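Local coordinates for amidohydrolase 3 domain-containing protein (Pyrococcus furiosus, PDB 3ICJ) that probably hydrolyses carbon-nitrogen bonds other than peptide bonds as a zinc-dependent amidohydrolase, its natural substrate being undefined, at residues L102-L107 with H237-M242; N264-L269 with R289-G294. All coordinates share one frame; numbering follows the deposited sequence.

Contact 1 of 2, residues L102-L107 with H237-M242; sequences LHLDEL and HSVGFM. With ZN (zinc ion), chain B.
Leu104 sets its CB squarely over the centre of the Phe241 ring, with CB to ring centroid measuring 3.9 Å, a CH-pi contact at the dense apolar end of this interface. The ring gets there because Phe241 CG stands anti to its own backbone N (chi1 -178°), which carries it beneath the first turn of the helix starting at Leu104. One branch of Leu104 then bridges two residues: CD1 packs on Phe241 CD2 and also meets Val239 CG2 tip to tip at 4.0 Å. Leu102 crosses Val239 at about a right angle, its CD1 lying 3.7 Å from Val239 CB. Asp105 comes instead to the rim of the Phe241 ring, its carboxylate turned 77° from the ring plane, with OD1 3.5 Å from CE1; the same OD1 accepts the N-H of Glu106 from above the carboxylate plane.

Under these side chains runs a parallel beta bridge: Leu102 N donates to Gly240 O at 2.9 Å, and Met242 N returns a bond to Leu102 O at 3.0 Å. Strand 92-102 ends here, and His103 occupies the N-cap of the helix that follows, the His-X-His pattern closing the first strand of the amidohydrolase beta/alpha barrel. His101 and His103 bind one zinc together with Asp434 and the carboxylated Lys296.

Fewer atoms meet across the two segments toward the metal, although the residues there are still buried. His103 NE2 binds the zinc at 2.3 Å, whereas its ND1 has a weak, bent bond to Met242 O, 3.1 Å long with 120° at the hydrogen. Met242 touches the imidazole through CB, while the rest of its bent chain leads off toward Tyr268 of the next strand. Glu106, on the solvent side of the helix, stays clear of strand 237-242.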
ATOM      1  N   LEU A 102       0.668   0.035   1.610  1.00 41.14           N
ATOM      2  CA  LEU A 102       0.496   1.115   0.661  1.00 37.36           C
ATOM      3  C   LEU A 102       1.544   2.216   0.834  1.00 43.28           C
ATOM      4  O   LEU A 102       2.347   2.199   1.779  1.00 38.39           O
ATOM      5  CB  LEU A 102      -0.945   1.675   0.684  1.00 38.40           C
ATOM      6  CG  LEU A 102      -1.635   2.037   1.998  1.00 49.79           C
ATOM      7  CD1 LEU A 102      -0.909   3.195   2.661  1.00 45.93           C
ATOM      8  CD2 LEU A 102      -3.085   2.417   1.712  1.00 40.94           C
ATOM      9  N   HIS A 103       1.500   3.197  -0.059  1.00 42.14           N
ATOM     10  CA  HIS A 103       2.465   4.289  -0.031  1.00 41.35           C
ATOM     11  C   HIS A 103       1.709   5.582   0.133  1.00 32.73           C
ATOM     12  O   HIS A 103       1.209   6.144  -0.842  1.00 37.38           O
ATOM     13  CB  HIS A 103       3.305   4.278  -1.300  1.00 39.70           C
ATOM     14  CG  HIS A 103       3.984   2.966  -1.546  1.00 48.50           C
ATOM     15  ND1 HIS A 103       5.249   2.686  -1.074  1.00 52.60           N
ATOM     16  CD2 HIS A 103       3.561   1.848  -2.183  1.00 49.26           C
ATOM     17  CE1 HIS A 103       5.582   1.455  -1.419  1.00 44.26           C
ATOM     18  NE2 HIS A 103       4.574   0.922  -2.087  1.00 52.57           N
ATOM     19  N   LEU A 104       1.607   6.039   1.386  1.00 37.74           N
ATOM     20  CA  LEU A 104       0.805   7.221   1.734  1.00 37.23           C
ATOM     21  C   LEU A 104       1.301   8.482   1.035  1.00 37.22           C
ATOM     22  O   LEU A 104       0.493   9.301   0.604  1.00 40.95           O
ATOM     23  CB  LEU A 104       0.805   7.481   3.261  1.00 35.02           C
ATOM     24  CG  LEU A 104       0.004   6.590   4.185  1.00 42.72           C
ATOM     25  CD1 LEU A 104       0.117   7.079   5.622  1.00 38.53           C
ATOM     26  CD2 LEU A 104      -1.447   6.577   3.745  1.00 40.28           C
ATOM     27  N   ASP A 105       2.623   8.658   0.946  1.00 38.35           N
ATOM     28  CA  ASP A 105       3.174   9.835   0.248  1.00 39.57           C
ATOM     29  C   ASP A 105       2.814   9.838  -1.251  1.00 40.47           C
ATOM     30  O   ASP A 105       2.317  10.841  -1.792  1.00 36.74           O
ATOM     31  CB  ASP A 105       4.703   9.993   0.475  1.00 40.08           C
ATOM     32  CG  ASP A 105       5.506   8.678   0.278  1.00 48.20           C
ATOM     33  OD1 ASP A 105       4.944   7.591  -0.032  1.00 42.95           O
ATOM     34  OD2 ASP A 105       6.741   8.740   0.465  1.00 42.16           O
ATOM     35  N   GLU A 106       3.059   8.709  -1.908  1.00 32.42           N
ATOM     36  CA  GLU A 106       2.729   8.538  -3.326  1.00 36.39           C
ATOM     37  C   GLU A 106       1.227   8.609  -3.595  1.00 33.07           C
ATOM     38  O   GLU A 106       0.814   9.181  -4.600  1.00 39.88           O
ATOM     39  CB  GLU A 106       3.292   7.219  -3.856  1.00 39.03           C
ATOM     40  CG  GLU A 106       4.804   7.200  -4.033  1.00 57.24           C
ATOM     41  CD  GLU A 106       5.296   5.907  -4.673  1.00 74.61           C
ATOM     42  OE1 GLU A 106       6.036   5.145  -4.010  1.00 79.84           O
ATOM     43  OE2 GLU A 106       4.931   5.645  -5.843  1.00 86.45           O
ATOM     44  N   LEU A 107       0.407   8.035  -2.707  1.00 35.84           N
ATOM     45  CA  LEU A 107      -1.050   8.172  -2.832  1.00 35.29           C
ATOM     46  C   LEU A 107      -1.444   9.648  -2.772  1.00 37.68           C
ATOM     47  O   LEU A 107      -2.223  10.107  -3.592  1.00 35.57           O
ATOM     48  CB  LEU A 107      -1.827   7.369  -1.772  1.00 35.99           C
ATOM     49  CG  LEU A 107      -3.358   7.592  -1.687  1.00 39.37           C
ATOM     50  CD1 LEU A 107      -4.109   7.347  -3.030  1.00 36.85           C
ATOM     51  CD2 LEU A 107      -3.986   6.743  -0.559  1.00 34.86           C
ATOM     52  N   HIS A 237      -8.700   2.638   8.546  1.00 31.79           N
ATOM     53  CA  HIS A 237      -8.208   3.358   9.733  1.00 32.68           C
ATOM     54  C   HIS A 237      -6.777   3.002  10.129  1.00 34.92           C
ATOM     55  O   HIS A 237      -6.250   3.590  11.067  1.00 34.24           O
ATOM     56  CB  HIS A 237      -9.109   3.098  10.945  1.00 34.37           C
ATOM     57  CG  HIS A 237     -10.480   3.692  10.845  1.00 37.42           C
ATOM     58  ND1 HIS A 237     -11.273   3.889  11.955  1.00 35.02           N
ATOM     59  CD2 HIS A 237     -11.227   4.071   9.779  1.00 38.28           C
ATOM     60  CE1 HIS A 237     -12.435   4.399  11.582  1.00 41.19           C
ATOM     61  NE2 HIS A 237     -12.438   4.505  10.264  1.00 33.27           N
ATOM     62  N   SER A 238      -6.181   2.007   9.465  1.00 35.14           N
ATOM     63  CA  SER A 238      -4.804   1.570   9.764  1.00 37.25           C
ATOM     64  C   SER A 238      -4.118   1.141   8.476  1.00 38.81           C
ATOM     65  O   SER A 238      -4.770   0.575   7.588  1.00 36.04           O
ATOM     66  CB  SER A 238      -4.775   0.399  10.778  1.00 36.58           C
ATOM     67  OG  SER A 238      -5.730   0.540  11.821  1.00 35.10           O
ATOM     68  N   VAL A 239      -2.818   1.423   8.360  1.00 34.04           N
ATOM     69  CA  VAL A 239      -2.061   1.137   7.145  1.00 36.28           C
ATOM     70  C   VAL A 239      -0.666   0.623   7.467  1.00 40.68           C
ATOM     71  O   VAL A 239      -0.063   1.010   8.474  1.00 37.01           O
ATOM     72  CB  VAL A 239      -1.928   2.360   6.170  1.00 38.51           C
ATOM     73  CG1 VAL A 239      -3.286   2.766   5.599  1.00 41.51           C
ATOM     74  CG2 VAL A 239      -1.266   3.556   6.850  1.00 37.59           C
ATOM     75  N   GLY A 240      -0.169  -0.282   6.634  1.00 37.79           N
ATOM     76  CA  GLY A 240       1.260  -0.548   6.621  1.00 35.58           C
ATOM     77  C   GLY A 240       1.805   0.401   5.586  1.00 37.18           C
ATOM     78  O   GLY A 240       1.472   0.290   4.396  1.00 36.52           O
ATOM     79  N   PHE A 241       2.592   1.379   6.029  1.00 38.90           N
ATOM     80  CA  PHE A 241       3.191   2.361   5.118  1.00 34.81           C
ATOM     81  C   PHE A 241       4.594   1.868   4.729  1.00 37.54           C
ATOM     82  O   PHE A 241       5.522   1.878   5.558  1.00 35.22           O
ATOM     83  CB  PHE A 241       3.182   3.729   5.823  1.00 38.11           C
ATOM     84  CG  PHE A 241       3.737   4.904   5.014  1.00 35.16           C
ATOM     85  CD1 PHE A 241       4.143   4.788   3.674  1.00 33.86           C
ATOM     86  CD2 PHE A 241       3.801   6.150   5.616  1.00 35.31           C
ATOM     87  CE1 PHE A 241       4.642   5.893   2.970  1.00 34.85           C
ATOM     88  CE2 PHE A 241       4.294   7.279   4.932  1.00 30.87           C
ATOM     89  CZ  PHE A 241       4.705   7.150   3.590  1.00 37.04           C
ATOM     90  N   MET A 242       4.748   1.437   3.468  1.00 34.24           N
ATOM     91  CA  MET A 242       5.988   0.799   2.996  1.00 40.59           C
ATOM     92  C   MET A 242       6.906   1.828   2.366  1.00 42.70           C
ATOM     93  O   MET A 242       6.425   2.809   1.834  1.00 37.79           O
ATOM     94  CB  MET A 242       5.706  -0.270   1.927  1.00 39.60           C
ATOM     95  CG  MET A 242       4.957  -1.521   2.386  1.00 46.97           C
ATOM     96  SD  MET A 242       5.704  -2.533   3.676  1.00 41.71           S
ATOM     97  CE  MET A 242       4.440  -2.059   4.833  1.00 28.39           C
TER
HETATM   98 ZN    ZN B 601       4.549  -1.275  -2.795  0.50 50.64          ZN

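Contact 2 of 2, residues N264-L269 with R289-G294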
ATOM      1  N   ASN A 264      -3.876   4.820  12.197  1.00 31.57           N
ATOM      2  CA  ASN A 264      -2.724   4.047  12.659  1.00 34.26           C
ATOM      3  C   ASN A 264      -1.754   3.780  11.529  1.00 37.04           C
ATOM      4  O   ASN A 264      -2.133   3.216  10.526  1.00 39.49           O
ATOM      5  CB  ASN A 264      -3.185   2.739  13.272  1.00 36.03           C
ATOM      6  CG  ASN A 264      -4.177   2.959  14.370  1.00 35.80           C
ATOM      7  OD1 ASN A 264      -3.887   3.669  15.347  1.00 39.49           O
ATOM      8  ND2 ASN A 264      -5.375   2.380  14.222  1.00 33.28           N
ATOM      9  N   VAL A 265      -0.517   4.240  11.678  1.00 33.91           N
ATOM     10  CA  VAL A 265       0.454   4.215  10.579  1.00 33.21           C
ATOM     11  C   VAL A 265       1.615   3.359  11.051  1.00 33.38           C
ATOM     12  O   VAL A 265       2.312   3.714  11.996  1.00 36.85           O
ATOM     13  CB  VAL A 265       0.962   5.628  10.213  1.00 30.52           C
ATOM     14  CG1 VAL A 265       2.089   5.549   9.152  1.00 33.50           C
ATOM     15  CG2 VAL A 265      -0.173   6.536   9.734  1.00 33.85           C
ATOM     16  N   PHE A 266       1.775   2.195  10.432  1.00 36.88           N
ATOM     17  CA  PHE A 266       2.877   1.308  10.782  1.00 33.45           C
ATOM     18  C   PHE A 266       3.956   1.483   9.713  1.00 41.33           C
ATOM     19  O   PHE A 266       3.819   0.992   8.597  1.00 41.12           O
ATOM     20  CB  PHE A 266       2.408  -0.149  10.911  1.00 34.25           C
ATOM     21  CG  PHE A 266       1.422  -0.370  12.028  1.00 37.01           C
ATOM     22  CD1 PHE A 266       1.850  -0.831  13.282  1.00 36.77           C
ATOM     23  CD2 PHE A 266       0.069  -0.118  11.829  1.00 31.67           C
ATOM     24  CE1 PHE A 266       0.934  -1.033  14.333  1.00 34.46           C
ATOM     25  CE2 PHE A 266      -0.857  -0.285  12.874  1.00 32.12           C
ATOM     26  CZ  PHE A 266      -0.433  -0.754  14.124  1.00 30.81           C
ATOM     27  N   ALA A 267       5.009   2.217  10.058  1.00 39.73           N
ATOM     28  CA  ALA A 267       5.985   2.677   9.069  1.00 37.01           C
ATOM     29  C   ALA A 267       7.069   1.637   8.847  1.00 39.99           C
ATOM     30  O   ALA A 267       7.687   1.170   9.806  1.00 35.77           O
ATOM     31  CB  ALA A 267       6.595   4.026   9.518  1.00 37.96           C
ATOM     32  N   TYR A 268       7.260   1.239   7.593  1.00 36.77           N
ATOM     33  CA  TYR A 268       8.340   0.312   7.232  1.00 34.51           C
ATOM     34  C   TYR A 268       9.345   1.135   6.439  1.00 34.64           C
ATOM     35  O   TYR A 268       9.094   1.503   5.289  1.00 35.74           O
ATOM     36  CB  TYR A 268       7.824  -0.878   6.410  1.00 38.74           C
ATOM     37  CG  TYR A 268       7.186  -1.967   7.262  1.00 38.01           C
ATOM     38  CD1 TYR A 268       5.985  -1.740   7.933  1.00 32.55           C
ATOM     39  CD2 TYR A 268       7.791  -3.208   7.402  1.00 33.37           C
ATOM     40  CE1 TYR A 268       5.385  -2.725   8.712  1.00 31.47           C
ATOM     41  CE2 TYR A 268       7.210  -4.217   8.199  1.00 30.38           C
ATOM     42  CZ  TYR A 268       6.004  -3.960   8.847  1.00 31.70           C
ATOM     43  OH  TYR A 268       5.426  -4.917   9.630  1.00 37.05           O
ATOM     44  N   LEU A 269      10.474   1.422   7.080  1.00 35.25           N
ATOM     45  CA  LEU A 269      11.435   2.425   6.598  1.00 32.32           C
ATOM     46  C   LEU A 269      12.316   1.889   5.486  1.00 34.83           C
ATOM     47  O   LEU A 269      12.586   0.690   5.438  1.00 36.49           O
ATOM     48  CB  LEU A 269      12.339   2.885   7.758  1.00 35.28           C
ATOM     49  CG  LEU A 269      11.734   3.388   9.080  1.00 38.81           C
ATOM     50  CD1 LEU A 269      12.777   4.069   9.969  1.00 31.30           C
ATOM     51  CD2 LEU A 269      10.614   4.321   8.811  1.00 37.70           C
ATOM     52  N   ARG A 289      -0.383   7.357  17.201  1.00 36.59           N
ATOM     53  CA  ARG A 289      -0.755   6.913  15.849  1.00 37.06           C
ATOM     54  C   ARG A 289       0.407   6.325  15.026  1.00 36.01           C
ATOM     55  O   ARG A 289       0.233   5.294  14.373  1.00 42.54           O
ATOM     56  CB  ARG A 289      -1.413   8.040  15.070  1.00 29.40           C
ATOM     57  CG  ARG A 289      -2.797   8.470  15.641  1.00 35.64           C
ATOM     58  CD  ARG A 289      -3.766   7.268  15.617  1.00 37.54           C
ATOM     59  NE  ARG A 289      -5.139   7.706  15.797  1.00 39.80           N
ATOM     60  CZ  ARG A 289      -6.223   6.966  15.589  1.00 48.75           C
ATOM     61  NH1 ARG A 289      -6.123   5.696  15.211  1.00 46.78           N
ATOM     62  NH2 ARG A 289      -7.421   7.518  15.769  1.00 42.78           N
ATOM     63  N   LEU A 290       1.576   6.980  15.072  1.00 32.96           N
ATOM     64  CA  LEU A 290       2.760   6.550  14.326  1.00 41.14           C
ATOM     65  C   LEU A 290       3.472   5.437  15.063  1.00 37.51           C
ATOM     66  O   LEU A 290       3.750   5.561  16.266  1.00 37.22           O
ATOM     67  CB  LEU A 290       3.732   7.725  14.103  1.00 38.34           C
ATOM     68  CG  LEU A 290       5.101   7.432  13.466  1.00 38.96           C
ATOM     69  CD1 LEU A 290       4.969   6.943  12.002  1.00 37.38           C
ATOM     70  CD2 LEU A 290       6.030   8.659  13.537  1.00 32.83           C
ATOM     71  N   ARG A 291       3.736   4.352  14.344  1.00 33.40           N
ATOM     72  CA  ARG A 291       4.594   3.284  14.822  1.00 35.34           C
ATOM     73  C   ARG A 291       5.826   3.191  13.907  1.00 34.71           C
ATOM     74  O   ARG A 291       5.687   3.117  12.682  1.00 34.80           O
ATOM     75  CB  ARG A 291       3.874   1.944  14.781  1.00 36.18           C
ATOM     76  CG  ARG A 291       2.883   1.667  15.902  1.00 34.39           C
ATOM     77  CD  ARG A 291       1.555   2.357  15.693  1.00 36.57           C
ATOM     78  NE  ARG A 291       0.475   1.687  16.427  1.00 38.69           N
ATOM     79  CZ  ARG A 291      -0.777   2.124  16.477  1.00 43.77           C
ATOM     80  NH1 ARG A 291      -1.705   1.435  17.139  1.00 42.20           N
ATOM     81  NH2 ARG A 291      -1.107   3.247  15.863  1.00 41.32           N
ATOM     82  N   ILE A 292       7.013   3.203  14.509  1.00 30.96           N
ATOM     83  CA  ILE A 292       8.260   2.889  13.800  1.00 35.05           C
ATOM     84  C   ILE A 292       8.343   1.370  13.904  1.00 34.60           C
ATOM     85  O   ILE A 292       8.554   0.856  14.997  1.00 34.71           O
ATOM     86  CB  ILE A 292       9.508   3.552  14.467  1.00 34.84           C
ATOM     87  CG1 ILE A 292       9.291   5.055  14.713  1.00 37.08           C
ATOM     88  CG2 ILE A 292      10.777   3.341  13.619  1.00 35.99           C
ATOM     89  CD1 ILE A 292       9.045   5.882  13.447  1.00 49.15           C
ATOM     90  N   TRP A 293       8.122   0.656  12.801  1.00 32.02           N
ATOM     91  CA  TRP A 293       7.787  -0.788  12.905  1.00 33.94           C
ATOM     92  C   TRP A 293       8.718  -1.734  12.175  1.00 34.79           C
ATOM     93  O   TRP A 293       8.905  -2.886  12.594  1.00 37.88           O
ATOM     94  CB  TRP A 293       6.375  -1.011  12.376  1.00 38.94           C
ATOM     95  CG  TRP A 293       5.496  -1.906  13.209  1.00 36.09           C
ATOM     96  CD1 TRP A 293       4.773  -2.980  12.764  1.00 37.34           C
ATOM     97  CD2 TRP A 293       5.217  -1.785  14.612  1.00 35.89           C
ATOM     98  NE1 TRP A 293       4.073  -3.540  13.805  1.00 37.10           N
ATOM     99  CE2 TRP A 293       4.316  -2.822  14.948  1.00 39.55           C
ATOM    100  CE3 TRP A 293       5.641  -0.899  15.622  1.00 36.17           C
ATOM    101  CZ2 TRP A 293       3.814  -2.990  16.247  1.00 43.80           C
ATOM    102  CZ3 TRP A 293       5.143  -1.076  16.923  1.00 36.17           C
ATOM    103  CH2 TRP A 293       4.233  -2.105  17.213  1.00 40.05           C
ATOM    104  N   GLY A 294       9.273  -1.273  11.064  1.00 35.70           N
ATOM    105  CA  GLY A 294      10.045  -2.176  10.213  1.00 35.34           C
ATOM    106  C   GLY A 294      10.901  -1.550   9.142  1.00 40.22           C
ATOM    107  O   GLY A 294      11.084  -0.324   9.099  1.00 35.72           O
TER
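Asn264 offers its amide oxygen to two arginines at once. Arg289 NH1 reaches Asn264 OD1 at 3.0 Å and Arg291 NH2 reaches the same OD1 at 2.9 Å, from opposite faces of the amide plane, so two bonds grip one oxygen. The Arg291 guanidinium stands almost upright to that amide (87° between planes), and its NH2 is shared with Arg289 O, which lies in the guanidinium plane. Two acceptors thus fix the rotation of the group.

Phe266 runs alongside Arg291 in the same direction. The bend at chi2 of Arg291 (79°) folds the chain over one ring face, CD standing 4.1 Å from the ring centroid of Phe266, while Phe266 CZ lies over a face of the guanidinium. Phe266 also turns an edge, through CD1, onto the face of Trp293: a T-shaped pair with its ring centroid 4.8 Å from that of the five-membered ring, planes at 67°. Beyond the indole, Tyr268 has Gly294 CA over its ring, 4.2 Å from the centroid.

The strands pair in parallel, but the register slips by one between Ala267 and Tyr268, a beta bulge at which Ala267 O accepts both Trp293 N (3.1 Å) and Gly294 N (3.2 Å). Beyond it Leu269 N closes the pairing on Gly294 O at 2.7 Å.

The polar ends have further partners: Arg289 NH1 forms a salt bridge with Glu493, Tyr268 OH bonds to Asp344, and Trp293 NE1 to Thr478 O. On the face carrying Leu290 and Ile292, these two side chains pack against helix 246-257. Strand 236-244 flanks 264-269 on its other edge, with Val265 against Phe241, placing the pair as successive parallel strands of the amidohydrolase barrel.

Contacts 1 and 2 lie in series along the chain and side by side in space, their centres about 10 Å apart. Strands 92-102, 236-244, 264-269 and 290-294 are consecutive parallel neighbours of one curved sheet, and the two middle ones join the contacts: Phe241 N and Tyr268 N are probably hydrogen-bonded to Phe266 O and Phe241 O, at 2.9 and 2.8 Å respectively. Met242 CE also packs on Tyr268 CD1. Contact 1 includes a zinc ligand, while 289-294 stops two residues short of the carboxylated Lys296, which binds both zinc ions. Together they trace part of the barrel wall that delivers metal ligands from strand ends far apart in sequence.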